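Local coordinates for cellulose biosynthesis protein BcsG (PDB 5OLT) that is required for cellulose biosynthesis in Salmonella and is seen here as its extramembrane, zinc-binding domain of the alkaline phosphatase family, at residues V63-S68 with V262-H267; L69-V74 with N291-V296. One frame throughout, in Å; residues are numbered along the deposited sequence.

Interaction 1 of 2, residues V63-S68 with V262-H267; sequences VINICS and VVVPEH. With ZN (zinc ion), chain B.
Ile64 and Val262 share the shortest polar bond between the segments. Ile64 N gives its hydrogen to Val262 O over 2.7 Å, with an N-H...O angle of 173°. The next rung runs the other way, from Val264 N to Ile64 O. Further on, Ile66 N reaches Val264 O by a weak bond, and Glu266 N donates to Ile66 O from above the carbonyl plane. These are neighbouring parallel strands in the middle of the mixed sheet, running at 19° to each other. Their side chains pack on both faces. On one face Val63 CG1 lies 4.0 Å from Val264 CG1, on the side covered by Leu109 of helix 102-110. On the other, Ile66 reaches back with CD1 to Val263 CG1 at 3.8 Å. Farther along, the two chains carry the zinc site, at the C-terminal ends of these parallel strands, where enzymes of the alkaline phosphatase family bind their metals. Cys67 SG binds the zinc ion at 2.3 Å, Glu266 OE1 at 1.9 Å and His267 NE2 at 2.1 Å. Ser102 is a further protein ligand, and a water sits at a longer 2.5 Å. The Cys67 sulfur stands anti to its own backbone N (chi1 -179°), which carries it to the metal. Glu266 is extended beyond CG, and its carboxylate reaches Cys67 and the ion. It binds the zinc ion through one oxygen; the other, OE2, is held by a hydrogen bond from Asn215, which, with the zinc bond, probably helps fix the turn of the carboxylate. The His267 ring has Ser68 N over one face, while Ser68 OG approaches its CE1 at 3.5 Å.

Interaction 2 of 2, residues L69-V74 with N291-V296; sequences LSWSDV and NVPAGV
Trp71 and Pro293 bury the most surface here, and they meet in a CH-pi contact. Pro293 CB sits over one face of the indole, 3.5 Å from the centroid of the six-membered ring and 15° off its normal. Trp71 CG stands opposite its carbonyl carbon and beside the backbone N (chi1 -78°), which places the indole against Pro293. Trp71 opens the short helix 71-76, and Ser70 is its N-cap. Ser70 and Asp73 form a capping box: Asp73 N donates to Ser70 OG, and Ser70 N donates to Asp73 OD2. The helix start is also tied to strand 291-299. Trp71 N gives a hydrogen bond to Asn291 O at 3.0 Å, in the carbonyl plane. That same oxygen receives a bond from a water which accepts from Ser72 N. The side chain of Asn291 lies at the edge of the indole, near CD1, with its amide plane turned 54° from the ring. The next ring atom, Pro293 CG, lies 4.0 Å from Leu69 CG. Pro293 CD packs on the backbone between Ser70 and Trp71. A second water accepts a weak bond from Trp71 NE1 at 2.9 Å and lies 2.6 Å from Val292 O, to which it probably donates.

In the fold
The segments of interactions 1 and 2 alternate along the chain, and the two contacts have centres 9 Å apart. Strand 259-265 of interaction 1 and strand 291-299 of interaction 2 are antiparallel neighbours in the central sheet, probably joined by a hydrogen bond from Val263 N to Gly295 O, 2.8 Å. Residues 63-68 run directly into 69-74, so the chain passes from the zinc ligand Cys67 to the capped helix within a few residues. Leu69 N probably also bonds to His267 O at 2.9 Å, tying that turn to the backbone of another zinc ligand. Interaction 2 binds no metal itself; the Leu69 side chain is about 9 Å from the zinc ion.

Interaction 1 of 2, residues V63-S68 with V262-H267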
# COMPACT_ATOMS: atom_id res chain seq x y z
N VAL A 63 -0.65 -5.03 8.09
CA VAL A 63 -0.80 -4.17 6.91
C VAL A 63 -2.21 -3.60 6.94
O VAL A 63 -3.20 -4.36 6.94
CB VAL A 63 -0.54 -4.96 5.61
CG1 VAL A 63 -0.79 -4.10 4.38
CG2 VAL A 63 0.86 -5.51 5.59
N ILE A 64 -2.31 -2.27 6.98
CA ILE A 64 -3.58 -1.57 7.12
C ILE A 64 -3.87 -0.93 5.76
O ILE A 64 -3.22 0.06 5.37
CB ILE A 64 -3.47 -0.50 8.25
CG1 ILE A 64 -3.19 -1.20 9.60
CG2 ILE A 64 -4.72 0.36 8.31
CD1 ILE A 64 -3.02 -0.25 10.75
N ASN A 65 -4.81 -1.51 5.00
CA ASN A 65 -5.06 -1.14 3.61
C ASN A 65 -6.39 -0.37 3.57
O ASN A 65 -7.44 -0.92 3.87
CB ASN A 65 -5.10 -2.45 2.80
CG ASN A 65 -5.28 -2.23 1.32
OD1 ASN A 65 -4.62 -1.37 0.69
ND2 ASN A 65 -6.15 -3.04 0.74
N ILE A 66 -6.30 0.92 3.27
CA ILE A 66 -7.42 1.84 3.47
C ILE A 66 -8.02 2.26 2.14
O ILE A 66 -7.33 2.83 1.30
CB ILE A 66 -6.97 3.10 4.23
CG1 ILE A 66 -6.37 2.72 5.60
CG2 ILE A 66 -8.12 4.12 4.38
CD1 ILE A 66 -5.67 3.86 6.31
N CYS A 67 -9.31 1.99 1.97
CA CYS A 67 -10.02 2.43 0.76
C CYS A 67 -10.16 3.96 0.75
O CYS A 67 -10.44 4.56 1.78
CB CYS A 67 -11.40 1.75 0.72
SG CYS A 67 -12.43 2.13 -0.74
N SER A 68 -10.00 4.57 -0.44
CA SER A 68 -10.46 5.96 -0.65
C SER A 68 -9.72 7.00 0.19
O SER A 68 -10.35 7.86 0.83
CB SER A 68 -11.99 6.07 -0.46
OG SER A 68 -12.65 5.22 -1.39
N VAL A 262 2.30 -1.27 8.60
CA VAL A 262 2.38 -0.63 7.29
C VAL A 262 0.99 -0.10 6.97
O VAL A 262 0.03 -0.89 6.96
CB VAL A 262 2.81 -1.61 6.19
CG1 VAL A 262 2.83 -0.88 4.84
CG2 VAL A 262 4.17 -2.20 6.55
N VAL A 263 0.88 1.20 6.73
CA VAL A 263 -0.38 1.79 6.31
C VAL A 263 -0.24 2.07 4.83
O VAL A 263 0.68 2.81 4.43
CB VAL A 263 -0.66 3.10 7.08
CG1 VAL A 263 -1.87 3.82 6.46
CG2 VAL A 263 -0.89 2.77 8.53
N VAL A 264 -1.12 1.52 3.99
CA VAL A 264 -1.01 1.75 2.53
C VAL A 264 -2.41 1.80 1.95
O VAL A 264 -3.14 0.79 1.93
CB VAL A 264 -0.13 0.67 1.86
CG1 VAL A 264 -0.53 -0.72 2.33
CG2 VAL A 264 -0.06 0.80 0.33
N PRO A 265 -2.82 2.99 1.56
CA PRO A 265 -4.17 3.11 0.96
C PRO A 265 -4.26 2.41 -0.39
O PRO A 265 -3.26 2.23 -1.08
CB PRO A 265 -4.36 4.61 0.78
CG PRO A 265 -3.39 5.21 1.77
CD PRO A 265 -2.19 4.30 1.76
N GLU A 266 -5.48 2.00 -0.72
CA GLU A 266 -5.73 1.36 -2.02
C GLU A 266 -5.66 2.34 -3.17
O GLU A 266 -5.20 1.99 -4.27
CB GLU A 266 -7.17 0.85 -2.05
CG GLU A 266 -7.61 -0.21 -1.05
CD GLU A 266 -9.11 -0.39 -1.14
OE1 GLU A 266 -9.72 0.27 -2.01
OE2 GLU A 266 -9.67 -1.16 -0.34
N HIS A 267 -6.22 3.54 -2.96
CA HIS A 267 -6.47 4.56 -4.01
C HIS A 267 -7.24 5.66 -3.32
O HIS A 267 -7.82 5.43 -2.23
CB HIS A 267 -7.38 3.98 -5.17
CG HIS A 267 -8.72 3.52 -4.69
ND1 HIS A 267 -9.76 4.39 -4.41
CD2 HIS A 267 -9.16 2.28 -4.33
CE1 HIS A 267 -10.77 3.72 -3.88
NE2 HIS A 267 -10.45 2.43 -3.84
ZN ZN B . -11.36 1.13 -2.49
O HOH W 1 -13.52 1.62 -3.64

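Interaction 2 of 2, residues L69-V74 with N291-V296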
# COMPACT_ATOMS: atom_id res chain seq x y z
N LEU A 69 -8.38 6.97 0.12
CA LEU A 69 -7.52 7.89 0.85
C LEU A 69 -6.29 8.18 -0.00
O LEU A 69 -5.40 7.33 -0.11
CB LEU A 69 -7.12 7.27 2.21
CG LEU A 69 -6.15 8.15 3.03
CD1 LEU A 69 -6.78 9.48 3.36
CD2 LEU A 69 -5.79 7.38 4.31
N SER A 70 -6.22 9.39 -0.55
CA SER A 70 -5.00 9.88 -1.24
C SER A 70 -4.48 11.14 -0.57
O SER A 70 -5.18 11.76 0.24
CB SER A 70 -5.30 10.18 -2.71
OG SER A 70 -6.18 11.31 -2.78
N TRP A 71 -3.27 11.55 -0.93
CA TRP A 71 -2.79 12.84 -0.42
C TRP A 71 -3.70 13.98 -0.82
O TRP A 71 -3.90 14.89 -0.00
CB TRP A 71 -1.37 13.14 -0.88
CG TRP A 71 -0.30 12.40 -0.12
CD1 TRP A 71 0.64 11.53 -0.65
CD2 TRP A 71 0.03 12.51 1.28
NE1 TRP A 71 1.51 11.08 0.32
CE2 TRP A 71 1.16 11.65 1.53
CE3 TRP A 71 -0.52 13.22 2.36
CZ2 TRP A 71 1.74 11.52 2.81
CZ3 TRP A 71 0.03 13.05 3.64
CH2 TRP A 71 1.15 12.20 3.85
N SER A 72 -4.24 13.97 -2.05
CA SER A 72 -5.16 14.99 -2.48
C SER A 72 -6.39 15.05 -1.55
O SER A 72 -6.89 16.13 -1.23
CB SER A 72 -5.59 14.71 -3.90
OG SER A 72 -6.47 15.69 -4.34
N ASP A 73 -6.89 13.88 -1.15
CA ASP A 73 -8.03 13.86 -0.25
C ASP A 73 -7.67 14.45 1.12
O ASP A 73 -8.47 15.19 1.68
CB ASP A 73 -8.53 12.44 0.01
CG ASP A 73 -8.97 11.68 -1.25
OD1 ASP A 73 -9.42 12.29 -2.25
OD2 ASP A 73 -8.88 10.42 -1.17
N VAL A 74 -6.47 14.11 1.62
CA VAL A 74 -6.03 14.64 2.92
C VAL A 74 -5.96 16.18 2.85
O VAL A 74 -6.43 16.88 3.77
CB VAL A 74 -4.69 14.04 3.36
CG1 VAL A 74 -4.24 14.66 4.68
CG2 VAL A 74 -4.81 12.53 3.49
N ASN A 291 -1.78 8.97 -5.92
CA ASN A 291 -0.64 9.31 -5.04
C ASN A 291 -1.15 9.27 -3.58
O ASN A 291 -1.89 10.16 -3.16
CB ASN A 291 -0.13 10.69 -5.39
CG ASN A 291 0.99 11.11 -4.49
OD1 ASN A 291 1.72 10.26 -3.98
ND2 ASN A 291 1.11 12.43 -4.24
N VAL A 292 -0.80 8.20 -2.85
CA VAL A 292 -1.42 7.89 -1.57
C VAL A 292 -0.42 7.94 -0.42
O VAL A 292 0.76 7.65 -0.62
CB VAL A 292 -2.13 6.52 -1.61
CG1 VAL A 292 -3.23 6.49 -2.68
CG2 VAL A 292 -1.16 5.34 -1.83
N PRO A 293 -0.91 8.27 0.80
CA PRO A 293 0.00 8.33 1.96
C PRO A 293 0.30 6.98 2.56
O PRO A 293 -0.48 6.46 3.37
CB PRO A 293 -0.78 9.20 2.96
CG PRO A 293 -2.24 8.96 2.64
CD PRO A 293 -2.25 8.86 1.10
N ALA A 294 1.43 6.42 2.21
CA ALA A 294 1.85 5.16 2.79
C ALA A 294 2.90 5.42 3.87
O ALA A 294 3.78 6.29 3.72
CB ALA A 294 2.43 4.28 1.69
N GLY A 295 2.79 4.69 4.97
CA GLY A 295 3.70 4.89 6.10
C GLY A 295 4.03 3.59 6.77
O GLY A 295 3.28 2.60 6.70
N VAL A 296 5.15 3.59 7.50
CA VAL A 296 5.58 2.42 8.25
C VAL A 296 5.95 2.89 9.64
O VAL A 296 6.58 3.94 9.79
CB VAL A 296 6.81 1.75 7.58
CG1 VAL A 296 7.24 0.49 8.33
CG2 VAL A 296 6.51 1.40 6.11
O HOH W 2 2.67 9.24 -1.53
O HOH W 3 -3.02 12.43 -4.17